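MOBA relate protein (Mycobacterium sp., PDB 2WAW) is of unknown function but, as a MobA-like member of the GT-A clan, probably transfers nucleotides from an NTP to an acceptor substrate. Local coordinates at residues A[122-127]-A[168-173]; A[22-27]-A[54-59]; A[5-10]-A[46-51]; A[94-99]-A[141-146]; A[129-134]-A[177-182]. All coordinates share one frame; numbering follows the deposited sequence.

Interaction 1 of 5, residues A[122-127]-A[168-173]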
# COMPACT_ATOMS: atom_id res chain seq x y z
N ARG A 122 -11.82 -4.75 12.42
CA ARG A 122 -12.64 -4.14 13.48
C ARG A 122 -12.35 -4.91 14.77
O ARG A 122 -12.55 -6.11 14.84
CB ARG A 122 -14.14 -4.21 13.16
CG ARG A 122 -14.55 -3.79 11.75
CD ARG A 122 -14.24 -2.32 11.44
NE ARG A 122 -14.83 -1.89 10.17
CZ ARG A 122 -14.81 -0.62 9.72
NH1 ARG A 122 -14.23 0.34 10.43
NH2 ARG A 122 -15.40 -0.33 8.57
N GLY A 123 -11.85 -4.24 15.79
CA GLY A 123 -11.52 -4.93 17.04
C GLY A 123 -10.27 -5.82 17.08
O GLY A 123 -10.04 -6.50 18.08
N ALA A 124 -9.48 -5.81 16.00
CA ALA A 124 -8.11 -6.36 16.04
C ALA A 124 -7.11 -5.21 16.01
O ALA A 124 -7.35 -4.18 15.37
CB ALA A 124 -7.85 -7.31 14.89
N THR A 125 -5.99 -5.37 16.71
CA THR A 125 -4.95 -4.34 16.73
C THR A 125 -4.25 -4.22 15.38
O THR A 125 -4.09 -3.12 14.86
CB THR A 125 -3.92 -4.59 17.87
OG1 THR A 125 -4.61 -4.58 19.13
CG2 THR A 125 -2.85 -3.53 17.88
N ILE A 126 -3.85 -5.36 14.81
CA ILE A 126 -3.31 -5.45 13.45
C ILE A 126 -4.01 -6.60 12.75
O ILE A 126 -4.37 -7.59 13.38
CB ILE A 126 -1.78 -5.75 13.47
CG1 ILE A 126 -1.02 -4.58 14.13
CG2 ILE A 126 -1.26 -6.05 12.07
CD1 ILE A 126 0.44 -4.88 14.44
N ALA A 127 -4.25 -6.46 11.45
CA ALA A 127 -4.68 -7.64 10.67
C ALA A 127 -3.90 -7.71 9.38
O ALA A 127 -3.43 -6.69 8.87
CB ALA A 127 -6.15 -7.59 10.42
N GLY A 168 -1.93 -8.19 18.99
CA GLY A 168 -2.76 -9.19 18.31
C GLY A 168 -2.68 -8.96 16.82
O GLY A 168 -2.73 -7.81 16.35
N VAL A 169 -2.51 -10.05 16.08
CA VAL A 169 -2.42 -10.00 14.63
C VAL A 169 -3.40 -10.99 14.05
O VAL A 169 -3.22 -12.22 14.16
CB VAL A 169 -0.99 -10.31 14.14
CG1 VAL A 169 -0.94 -10.37 12.60
CG2 VAL A 169 0.01 -9.28 14.67
N ARG A 170 -4.44 -10.46 13.42
CA ARG A 170 -5.47 -11.34 12.87
C ARG A 170 -5.16 -11.68 11.41
O ARG A 170 -4.97 -10.78 10.60
CB ARG A 170 -6.82 -10.67 12.98
CG ARG A 170 -7.95 -11.62 12.85
CD ARG A 170 -9.25 -10.96 13.25
NE ARG A 170 -10.28 -11.97 13.38
CZ ARG A 170 -11.55 -11.73 13.68
NH1 ARG A 170 -11.99 -10.48 13.83
NH2 ARG A 170 -12.39 -12.74 13.80
N ARG A 171 -5.16 -12.98 11.09
CA ARG A 171 -4.90 -13.42 9.71
C ARG A 171 -6.21 -13.62 8.96
O ARG A 171 -7.03 -14.45 9.36
CB ARG A 171 -4.06 -14.72 9.70
CG ARG A 171 -2.61 -14.55 10.14
CD ARG A 171 -1.93 -15.90 10.36
NE ARG A 171 -0.51 -15.73 10.62
CZ ARG A 171 0.46 -16.33 9.93
NH1 ARG A 171 0.19 -17.17 8.94
NH2 ARG A 171 1.72 -16.09 10.26
N ILE A 172 -6.41 -12.86 7.88
CA ILE A 172 -7.64 -12.93 7.10
C ILE A 172 -7.34 -13.68 5.81
O ILE A 172 -6.54 -13.21 4.99
CB ILE A 172 -8.18 -11.51 6.76
CG1 ILE A 172 -8.30 -10.61 8.01
CG2 ILE A 172 -9.51 -11.63 6.01
CD1 ILE A 172 -9.12 -11.20 9.14
N ARG A 173 -7.96 -14.83 5.63
CA ARG A 173 -7.70 -15.69 4.48
C ARG A 173 -8.19 -15.05 3.17
O ARG A 173 -9.32 -14.54 3.11
CB ARG A 173 -8.35 -17.06 4.67
CG ARG A 173 -8.15 -18.04 3.52
CD ARG A 173 -6.88 -18.86 3.65
NE ARG A 173 -6.69 -19.74 2.50
CZ ARG A 173 -5.98 -19.42 1.41
NH1 ARG A 173 -5.38 -18.25 1.34
NH2 ARG A 173 -5.87 -20.29 0.41
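Ile126 is gripped by 168-173 through both of its backbone polar atoms. Its N donates to Gly168 O at 3.1 Å, a bent bond with 144° at the hydrogen, while Ile126 O takes the N-H of Arg170 at 2.9 Å and a much straighter 168°. Bonding on both sides of one residue to the residues flanking Val169 is the parallel bridge pattern, here Ile126 with Val169 and then Ala127 with Arg170. Two CA-H...O contacts fill in between these bonds: Val169 CA approaches Ile126 O at 3.3 Å, and Ala127 CA approaches Arg170 O at 3.2 Å.

On the sheet face that carries Ile126 and Val169, the CG2 branch of Val169 lies 4.1 Å from Ile126 CB. It gets there because CG1 is anti to the backbone N (chi1 175°), which turns CG2 away from the carbonyl carbon. The other face carries Ala127 and Arg170, whose CB atoms are 4.1 Å apart, and Arg170 CB also meets Ala124 CB at 4.0 Å.

These pairs dock strand 169-173 as the outermost strand on its side of the mixed GT-A sheet, beside strand 126-131. Strand 126-131 is antiparallel to its other neighbour, 134-142, to which Ala127 bonds through Trp140.

Further out, the extended Arg170 side chain sends NH1 to Gly120 O, at the end of helix 111-121. Helix 158-163 covers the Ile126 and Val169 face through Leu161 and Ile162. Arg171, turned away from 122-127, forms a salt bridge with Glu130.

Interaction 2 of 5, residues A[22-27]-A[54-59]; sequences PKQLLP and GGAADE
The carboxylate of Glu59 is the flat group here, and the puckered ring of Pro22 meets it obliquely, Pro22 CG standing neither over its face nor in its plane; the two side chains run at about a right angle. Pro22 CG lies 3.7 Å from Glu59 OE2 and 3.8 Å from Glu59 OE1, so neither oxygen is favoured. Glu59 was modelled in two conformers, which makes this polar end of the contact doubtful. On the same CB-CG side of the proline, Ala56 sets its methyl against the ring, with Ala56 CB 3.8 Å from Pro22 CB and 3.9 Å from Pro22 CG.

The second apolar touch is made by Leu25, whose CD1 branch ends 3.7 Å from Glu59 CB, across the base of the glutamate chain. With Leu25 CG anti to the carbonyl carbon (chi1 -57°), the side chain reaches over toward the helix. Beyond Glu59, Val60 and Lys63 of the same helix continue this packing against Leu25.

Backbone bonds shape each partner separately. Leu25 N bonds to Pro22 O in the short 3-10 turn, and Ala57 N bonds to Gly54 O in a type I turn that places Ala56 at the N-cap of helix 57-63.

Lys23 turns away from this helix, and its NZ is held by the carbonyls of Tyr15 and Val182. The sequence running into PKQLLP is the glycine-rich signature loop of MobA-like nucleotidyltransferases, which follows the first strand and in relatives wraps the nucleotide. The contact packs the end of that loop on the N-terminal turn of the helix after strand 48-53.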
# COMPACT_ATOMS: atom_id res chain seq x y z
N PRO A 22 11.63 5.60 -12.39
CA PRO A 22 10.57 5.54 -11.37
C PRO A 22 9.57 4.41 -11.65
O PRO A 22 8.88 4.44 -12.68
CB PRO A 22 9.91 6.92 -11.46
CG PRO A 22 10.98 7.83 -12.09
CD PRO A 22 11.60 6.90 -13.11
N LYS A 23 9.51 3.40 -10.79
CA LYS A 23 8.62 2.26 -11.06
C LYS A 23 7.14 2.67 -11.12
O LYS A 23 6.35 2.02 -11.79
CB LYS A 23 8.84 1.12 -10.05
CG LYS A 23 8.38 1.42 -8.63
CD LYS A 23 8.93 0.28 -7.75
CE LYS A 23 8.63 0.47 -6.31
NZ LYS A 23 9.18 -0.69 -5.56
N GLN A 24 6.80 3.74 -10.41
CA GLN A 24 5.43 4.26 -10.35
C GLN A 24 4.89 4.54 -11.76
O GLN A 24 3.69 4.41 -12.01
CB GLN A 24 5.38 5.56 -9.49
CG GLN A 24 5.80 5.40 -8.00
CD GLN A 24 7.31 5.34 -7.74
OE1 GLN A 24 7.77 5.05 -6.62
NE2 GLN A 24 8.10 5.62 -8.78
N LEU A 25 5.79 4.90 -12.65
CA LEU A 25 5.44 5.31 -14.00
C LEU A 25 5.58 4.25 -15.07
O LEU A 25 5.27 4.49 -16.18
CB LEU A 25 6.21 6.59 -14.38
CG LEU A 25 6.01 7.78 -13.45
CD1 LEU A 25 6.94 8.84 -13.72
CD2 LEU A 25 4.61 8.30 -13.50
N LEU A 26 6.03 3.07 -14.72
CA LEU A 26 6.13 1.97 -15.69
C LEU A 26 4.78 1.65 -16.34
O LEU A 26 3.75 1.52 -15.66
CB LEU A 26 6.66 0.73 -15.00
CG LEU A 26 8.08 0.84 -14.45
CD1 LEU A 26 8.34 -0.31 -13.47
CD2 LEU A 26 9.12 0.87 -15.58
N PRO A 27 4.76 1.52 -17.68
CA PRO A 27 3.54 1.20 -18.38
C PRO A 27 2.97 -0.14 -17.90
O PRO A 27 3.71 -1.11 -17.75
CB PRO A 27 3.99 1.08 -19.84
CG PRO A 27 5.18 1.96 -19.92
CD PRO A 27 5.89 1.74 -18.61
N GLY A 54 7.92 10.14 -3.33
CA GLY A 54 9.25 10.59 -2.95
C GLY A 54 9.89 11.49 -3.99
O GLY A 54 9.25 12.39 -4.54
N GLY A 55 11.16 11.20 -4.29
CA GLY A 55 11.96 12.02 -5.22
C GLY A 55 11.39 12.18 -6.62
O GLY A 55 11.63 13.21 -7.27
N ALA A 56 10.64 11.18 -7.09
CA ALA A 56 10.01 11.19 -8.41
C ALA A 56 8.65 11.90 -8.45
O ALA A 56 7.96 11.85 -9.47
CB ALA A 56 9.86 9.75 -8.93
N ALA A 57 8.27 12.57 -7.36
CA ALA A 57 6.94 13.18 -7.23
C ALA A 57 6.57 14.09 -8.39
O ALA A 57 5.45 14.05 -8.87
CB ALA A 57 6.80 13.94 -5.92
N ASP A 58 7.52 14.93 -8.82
CA ASP A 58 7.27 15.88 -9.91
C ASP A 58 6.78 15.17 -11.17
O ASP A 58 5.78 15.59 -11.76
CB ASP A 58 8.52 16.70 -10.21
CG ASP A 58 8.76 17.80 -9.18
OD1 ASP A 58 7.94 17.94 -8.25
OD2 ASP A 58 9.77 18.52 -9.31
N GLU A 59 7.49 14.12 -11.57
CA GLU A 59 7.13 13.31 -12.75
C GLU A 59 5.79 12.61 -12.53
O GLU A 59 4.95 12.55 -13.43
CB GLU A 59 8.21 12.26 -13.04
CG GLU A 59 9.63 12.79 -13.23
CD GLU A 59 10.68 11.70 -13.14
OE1 GLU A 59 10.87 10.97 -14.14
OE2 GLU A 59 11.31 11.56 -12.07

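Interaction 3 of 5, residues A[5-10]-A[46-51]; sequences RVTGVV and FDQLIV
Thr7 OG1 donates to Gln48 OE1 at 2.7 Å, in the plane of the amide and on a lone pair. The Gln48 chain is extended beyond CG, and its amide is held from several sides: OE1 also accepts from Asp93 N, while NE2 donates to Trp91 O and Asp70 OD2.

Gly8 satisfies both its backbone atoms here, its N donating to Gln48 O at 2.9 Å and its O accepting from Ile50 N at 2.9 Å with 176° at the hydrogen. Val10 N continues the ladder to Ile50 O at 2.9 Å. This parallel pairing, axes 4.7 Å apart and 19° from parallel, joins strand 6-12 to strand 48-53, which has the edge strand 70-73 on its other side, in the Rossmann-like GT-A sheet, with helix 33-42 making the right-handed crossover between them.

Earlier in both segments, Val6 O takes the N-H of Asp47 at 2.8 Å. Arg5 N reaches Asp47 OD2 from above the carboxylate plane, and the other oxygen, OD1, accepts from Ser4 N.

Glycine at position 8 gives the Phe46 ring a flat bed: Gly8 CA sits 3.5 Å from the ring centroid, directly over the face, and Val6 CG1 lies at the ring edge.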
# COMPACT_ATOMS: atom_id res chain seq x y z
N ARG A 5 -15.08 4.55 8.19
CA ARG A 5 -14.11 4.93 9.24
C ARG A 5 -12.73 4.29 9.00
O ARG A 5 -12.01 3.91 9.93
CB ARG A 5 -14.65 4.64 10.63
CG ARG A 5 -16.00 5.30 10.86
CD ARG A 5 -16.47 5.26 12.29
NE ARG A 5 -17.68 6.07 12.40
CZ ARG A 5 -18.51 6.07 13.45
NH1 ARG A 5 -18.28 5.29 14.50
NH2 ARG A 5 -19.58 6.85 13.42
N VAL A 6 -12.39 4.17 7.73
CA VAL A 6 -11.08 3.63 7.33
C VAL A 6 -10.39 4.60 6.34
O VAL A 6 -11.01 5.06 5.37
CB VAL A 6 -11.19 2.21 6.69
CG1 VAL A 6 -9.81 1.72 6.29
CG2 VAL A 6 -11.83 1.22 7.66
N THR A 7 -9.10 4.85 6.58
CA THR A 7 -8.26 5.57 5.63
C THR A 7 -7.35 4.58 4.93
O THR A 7 -6.70 3.78 5.60
CB THR A 7 -7.42 6.64 6.34
OG1 THR A 7 -8.28 7.70 6.76
CG2 THR A 7 -6.36 7.21 5.40
N GLY A 8 -7.32 4.62 3.60
CA GLY A 8 -6.34 3.84 2.84
C GLY A 8 -5.06 4.63 2.66
O GLY A 8 -5.10 5.83 2.47
N VAL A 9 -3.92 3.94 2.73
CA VAL A 9 -2.62 4.58 2.57
C VAL A 9 -1.84 3.74 1.56
O VAL A 9 -1.51 2.58 1.82
CB VAL A 9 -1.82 4.65 3.91
CG1 VAL A 9 -0.42 5.31 3.69
CG2 VAL A 9 -2.62 5.40 5.01
N VAL A 10 -1.56 4.33 0.40
CA VAL A 10 -0.76 3.68 -0.62
C VAL A 10 0.65 4.25 -0.53
O VAL A 10 0.87 5.45 -0.79
CB VAL A 10 -1.35 3.94 -2.01
CG1 VAL A 10 -0.44 3.35 -3.10
CG2 VAL A 10 -2.73 3.34 -2.15
N PHE A 46 -12.85 3.00 1.47
CA PHE A 46 -12.14 3.98 2.26
C PHE A 46 -12.91 5.28 2.28
O PHE A 46 -13.54 5.65 1.28
CB PHE A 46 -10.77 4.31 1.65
CG PHE A 46 -9.85 3.11 1.49
CD1 PHE A 46 -9.75 2.13 2.49
CD2 PHE A 46 -9.07 2.97 0.34
CE1 PHE A 46 -8.87 1.04 2.35
CE2 PHE A 46 -8.20 1.89 0.17
CZ PHE A 46 -8.08 0.91 1.18
N ASP A 47 -12.81 6.01 3.39
CA ASP A 47 -13.33 7.37 3.48
C ASP A 47 -12.32 8.40 2.99
O ASP A 47 -12.68 9.53 2.63
CB ASP A 47 -13.67 7.72 4.92
CG ASP A 47 -14.84 6.91 5.48
OD1 ASP A 47 -15.59 6.27 4.72
OD2 ASP A 47 -14.98 6.94 6.72
N GLN A 48 -11.04 8.01 3.00
CA GLN A 48 -9.94 8.88 2.64
C GLN A 48 -8.89 7.99 2.01
O GLN A 48 -8.70 6.86 2.46
CB GLN A 48 -9.37 9.54 3.91
CG GLN A 48 -8.07 10.31 3.70
CD GLN A 48 -7.48 10.84 4.99
OE1 GLN A 48 -7.61 10.22 6.06
NE2 GLN A 48 -6.79 11.97 4.89
N LEU A 49 -8.19 8.51 1.01
CA LEU A 49 -7.08 7.83 0.42
C LEU A 49 -5.86 8.72 0.31
O LEU A 49 -5.90 9.69 -0.33
CB LEU A 49 -7.47 7.27 -0.95
CG LEU A 49 -6.46 6.47 -1.76
CD1 LEU A 49 -5.97 5.28 -0.98
CD2 LEU A 49 -7.13 6.01 -3.03
N ILE A 50 -4.79 8.30 0.95
CA ILE A 50 -3.51 8.99 0.98
C ILE A 50 -2.49 8.24 0.12
O ILE A 50 -2.42 7.07 0.16
CB ILE A 50 -2.93 9.03 2.40
CG1 ILE A 50 -3.81 9.86 3.33
CG2 ILE A 50 -1.50 9.51 2.40
CD1 ILE A 50 -3.45 9.73 4.72
N VAL A 51 -1.76 8.97 -0.68
CA VAL A 51 -0.67 8.39 -1.46
C VAL A 51 0.61 9.12 -1.13
O VAL A 51 0.64 10.37 -1.15
CB VAL A 51 -0.93 8.50 -2.98
CG1 VAL A 51 0.12 7.69 -3.80
CG2 VAL A 51 -2.36 8.09 -3.31

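Interaction 4 of 5, residues A[94-99]-A[141-146]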
# COMPACT_ATOMS: atom_id res chain seq x y z
N PRO A 94 -9.06 12.21 11.73
CA PRO A 94 -9.35 11.71 13.09
C PRO A 94 -10.49 10.69 13.20
O PRO A 94 -10.50 9.87 14.12
CB PRO A 94 -9.70 12.99 13.87
CG PRO A 94 -9.04 14.10 13.11
CD PRO A 94 -9.05 13.69 11.68
N THR A 95 -11.43 10.72 12.25
CA THR A 95 -12.51 9.74 12.27
C THR A 95 -12.08 8.33 11.89
O THR A 95 -12.83 7.39 12.12
CB THR A 95 -13.73 10.17 11.40
OG1 THR A 95 -13.31 10.28 10.03
CG2 THR A 95 -14.29 11.50 11.90
N ALA A 96 -10.89 8.16 11.32
CA ALA A 96 -10.48 6.82 10.90
C ALA A 96 -10.18 5.99 12.15
O ALA A 96 -9.47 6.43 13.05
CB ALA A 96 -9.23 6.89 9.99
N GLU A 97 -10.72 4.77 12.19
CA GLU A 97 -10.47 3.83 13.29
C GLU A 97 -9.16 3.05 13.05
O GLU A 97 -8.60 2.45 13.96
CB GLU A 97 -11.63 2.83 13.43
CG GLU A 97 -12.90 3.42 14.06
CD GLU A 97 -14.12 2.50 13.95
OE1 GLU A 97 -14.00 1.35 13.46
OE2 GLU A 97 -15.21 2.94 14.38
N GLY A 98 -8.71 3.06 11.81
CA GLY A 98 -7.43 2.45 11.46
C GLY A 98 -7.13 2.78 10.02
O GLY A 98 -7.90 3.49 9.34
N ILE A 99 -5.99 2.28 9.55
CA ILE A 99 -5.63 2.45 8.16
C ILE A 99 -5.45 1.10 7.52
O ILE A 99 -5.18 0.12 8.21
CB ILE A 99 -4.33 3.26 7.97
CG1 ILE A 99 -3.11 2.55 8.65
CG2 ILE A 99 -4.55 4.72 8.43
CD1 ILE A 99 -1.76 3.28 8.45
N VAL A 141 -3.98 -1.61 10.29
CA VAL A 141 -3.38 -1.15 11.54
C VAL A 141 -4.36 -0.21 12.23
O VAL A 141 -4.75 0.83 11.66
CB VAL A 141 -2.03 -0.44 11.31
CG1 VAL A 141 -1.38 -0.07 12.66
CG2 VAL A 141 -1.09 -1.35 10.52
N SER A 142 -4.71 -0.55 13.48
CA SER A 142 -5.69 0.17 14.26
C SER A 142 -5.06 1.44 14.79
O SER A 142 -3.84 1.51 14.96
CB SER A 142 -6.18 -0.71 15.43
OG SER A 142 -5.10 -0.97 16.32
N ARG A 143 -5.89 2.45 15.04
CA ARG A 143 -5.44 3.74 15.54
C ARG A 143 -4.58 3.60 16.81
O ARG A 143 -3.62 4.36 17.00
CB ARG A 143 -6.64 4.64 15.83
CG ARG A 143 -6.27 5.96 16.51
CD ARG A 143 -7.43 6.94 16.51
NE ARG A 143 -7.75 7.37 15.16
CZ ARG A 143 -7.11 8.33 14.49
NH1 ARG A 143 -6.09 8.99 15.04
NH2 ARG A 143 -7.48 8.63 13.25
N GLY A 144 -4.91 2.62 17.64
CA GLY A 144 -4.19 2.40 18.91
C GLY A 144 -2.70 2.16 18.79
O GLY A 144 -1.95 2.42 19.73
N VAL A 145 -2.26 1.68 17.63
CA VAL A 145 -0.82 1.46 17.42
C VAL A 145 -0.18 2.37 16.36
O VAL A 145 0.93 2.12 15.88
CB VAL A 145 -0.51 -0.04 17.18
CG1 VAL A 145 -0.81 -0.84 18.45
CG2 VAL A 145 -1.32 -0.58 16.03
N PHE A 146 -0.89 3.44 16.01
CA PHE A 146 -0.32 4.49 15.15
C PHE A 146 1.04 4.98 15.68
O PHE A 146 1.95 5.22 14.90
CB PHE A 146 -1.28 5.68 14.99
CG PHE A 146 -2.41 5.46 14.01
CD1 PHE A 146 -2.61 4.23 13.36
CD2 PHE A 146 -3.30 6.51 13.75
CE1 PHE A 146 -3.68 4.06 12.47
CE2 PHE A 146 -4.37 6.36 12.87
CZ PHE A 146 -4.57 5.12 12.22
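Gly98 and Ser142 form the non-hydrogen-bonded pair with which the antiparallel strand 134-142 joins the parallel part of the mixed GT-A sheet at strand 98-103. Their CA atoms are 4.0 Å apart, an approach helped by the missing side chain of Gly98. The adjoining pair, Ile99 with Val141, is hydrogen-bonded both ways: Ile99 N to Val141 O at 2.8 Å, and Val141 N back to Ile99 O at 3.0 Å. One residue further, Arg143 N donates to Glu97 O, carrying the pairing just past the end of the strand.

Ile99 CG1 takes the crowded position between the backbone N and the carbonyl carbon (chi1 61°), which lays it beside Val141 CB and turns CG2 to Phe146 CZ at 3.8 Å. Leu149 of helix 146-150 also packs on Ile99 and Val141.

The Arg143 side chain reaches back over the loop that leads into strand 98-103. Bent at chi3, it presents NE and NH2 side-on to a single acceptor, Ala96 O, at 2.9 Å from NE and 3.0 Å from NH2. The oxygen lies only 6° out of the guanidinium plane, and NH2 meets it on a lone pair. Two planar bonds of this kind should fix the rotation of the group. Its faces are taken by different partners: Pro94 O lies over one, and over the opposite one Phe146 CE2 stands 3.7 Å above the guanidinium plane.

Interaction 5 of 5, residues A[129-134]-A[177-182]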
# COMPACT_ATOMS: atom_id res chain seq x y z
N CYS A 129 -3.49 -10.02 5.40
CA CYS A 129 -4.05 -11.01 4.49
C CYS A 129 -3.17 -12.26 4.47
O CYS A 129 -1.94 -12.18 4.36
CB CYS A 129 -4.19 -10.44 3.09
SG CYS A 129 -5.52 -9.17 3.01
N GLU A 130 -3.82 -13.41 4.57
CA GLU A 130 -3.14 -14.67 4.48
C GLU A 130 -3.53 -15.34 3.18
O GLU A 130 -4.65 -15.83 3.02
CB GLU A 130 -3.48 -15.57 5.67
CG GLU A 130 -2.73 -16.88 5.64
CD GLU A 130 -2.91 -17.68 6.91
OE1 GLU A 130 -4.06 -17.84 7.37
OE2 GLU A 130 -1.89 -18.16 7.43
N TYR A 131 -2.59 -15.31 2.24
CA TYR A 131 -2.79 -15.90 0.92
C TYR A 131 -2.38 -17.37 0.95
O TYR A 131 -1.88 -17.88 1.96
CB TYR A 131 -1.94 -15.12 -0.07
CG TYR A 131 -2.34 -13.66 -0.19
CD1 TYR A 131 -3.33 -13.28 -1.09
CD2 TYR A 131 -1.72 -12.68 0.57
CE1 TYR A 131 -3.71 -11.96 -1.24
CE2 TYR A 131 -2.09 -11.35 0.44
CZ TYR A 131 -3.09 -10.99 -0.47
OH TYR A 131 -3.49 -9.70 -0.65
N ALA A 132 -2.61 -18.06 -0.17
CA ALA A 132 -2.29 -19.48 -0.28
C ALA A 132 -0.79 -19.77 -0.06
O ALA A 132 -0.44 -20.86 0.43
CB ALA A 132 -2.74 -19.98 -1.63
N ASN A 133 0.08 -18.82 -0.40
CA ASN A 133 1.53 -18.99 -0.31
C ASN A 133 2.22 -18.00 0.62
O ASN A 133 3.42 -17.73 0.48
CB ASN A 133 2.16 -18.92 -1.71
CG ASN A 133 1.95 -17.58 -2.40
OD1 ASN A 133 1.00 -16.85 -2.10
ND2 ASN A 133 2.83 -17.26 -3.34
N GLY A 134 1.46 -17.47 1.58
CA GLY A 134 2.02 -16.63 2.63
C GLY A 134 1.21 -15.40 2.97
O GLY A 134 0.21 -15.11 2.33
N ASP A 177 -2.87 -16.16 -4.44
CA ASP A 177 -1.46 -16.01 -4.04
C ASP A 177 -1.14 -14.56 -3.68
O ASP A 177 -1.85 -13.65 -4.09
CB ASP A 177 -0.52 -16.47 -5.16
CG ASP A 177 -0.53 -17.98 -5.36
OD1 ASP A 177 -1.00 -18.70 -4.45
OD2 ASP A 177 -0.05 -18.44 -6.41
N VAL A 178 -0.06 -14.36 -2.93
CA VAL A 178 0.43 -13.01 -2.59
C VAL A 178 0.55 -12.19 -3.89
O VAL A 178 1.07 -12.70 -4.90
CB VAL A 178 1.81 -13.07 -1.87
CG1 VAL A 178 2.41 -11.67 -1.61
CG2 VAL A 178 1.70 -13.82 -0.54
N PRO A 179 0.04 -10.94 -3.89
CA PRO A 179 0.12 -10.10 -5.09
C PRO A 179 1.57 -9.85 -5.46
O PRO A 179 2.43 -9.76 -4.58
CB PRO A 179 -0.51 -8.78 -4.63
CG PRO A 179 -0.41 -8.79 -3.12
CD PRO A 179 -0.62 -10.24 -2.77
N LEU A 180 1.84 -9.78 -6.76
CA LEU A 180 3.17 -9.45 -7.22
C LEU A 180 3.46 -8.01 -6.88
O LEU A 180 2.55 -7.18 -6.87
CB LEU A 180 3.28 -9.64 -8.73
CG LEU A 180 3.11 -11.06 -9.30
CD1 LEU A 180 3.35 -11.03 -10.80
CD2 LEU A 180 4.05 -12.04 -8.62
N ASP A 181 4.73 -7.73 -6.58
CA ASP A 181 5.21 -6.35 -6.46
C ASP A 181 6.44 -6.17 -7.35
O ASP A 181 6.83 -7.10 -8.06
CB ASP A 181 5.46 -5.95 -5.00
CG ASP A 181 6.33 -6.95 -4.25
OD1 ASP A 181 7.22 -7.59 -4.87
OD2 ASP A 181 6.13 -7.09 -3.03
N VAL A 182 7.04 -4.99 -7.32
CA VAL A 182 8.10 -4.68 -8.27
C VAL A 182 9.33 -4.07 -7.57
O VAL A 182 9.30 -2.90 -7.15
CB VAL A 182 7.57 -3.72 -9.39
CG1 VAL A 182 8.70 -3.34 -10.38
CG2 VAL A 182 6.41 -4.38 -10.14
O HOH W 1 2.81 -14.80 -4.99
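Asp177, Val178 and Tyr131 bury the most surface in this contact, and the Tyr131 ring is its floor. Over one face of the ring lie Val178 CA, 3.9 Å from the centroid, and Pro179 CD, 3.8 Å from it, both displaced toward the rim. These are CH-pi contacts, and Val178 CG2 adds an apolar touch to Tyr131 CD2.

Val178 N donates to Asn133 OD1 at 2.8 Å, in the amide plane and on a lone pair, with 166° at the hydrogen. Asn133 CG sits between its backbone N and carbonyl carbon (chi1 61°), which swings the amide over 177-178. The amide nitrogen is used as well: a water accepts from Asn133 ND2 and donates to Val178 O, so the N of Val178 is bound directly, and its O through the water, to one asparagine. Asp177 crosses the asparagine at about a right angle, its CB 3.4 Å from Asn133 OD1 and its OD1 3.6 Å from Ala132 CB.

Asn133 belongs to the type I turn from Tyr131 to Gly134 that closes the hairpin of strands 126-131 and 134-142. Tyr131 OH bonds to His137 O in the second strand, and beyond Pro179 the 177-182 loop runs over helix 185-197, on which Leu180 and Val182 pack.

How the interactions relate
From the N terminus, interaction 3 opens at the first strand and closes at 46-51, pairing strands 6-12 and 48-53. Interaction 2 starts within that loop, at 22-27, and closes just beyond it at 54-59, so the two cross. The remaining three all cross one another: their first segments come in the order 94-99, 122-127, 129-134, and their second segments follow in the same order. Interaction 4 pairs strands 98-103 and 134-142, interaction 1 adds the edge strand 169-173 to 126-131, and interaction 5 lays the 177-182 loop on the turn of the hairpin 126-142. The two groups are in series but meet in space: Arg5 O and Glu97 N link interactions 3 and 4, and Lys23 NZ reaches Val182 O between interactions 2 and 5.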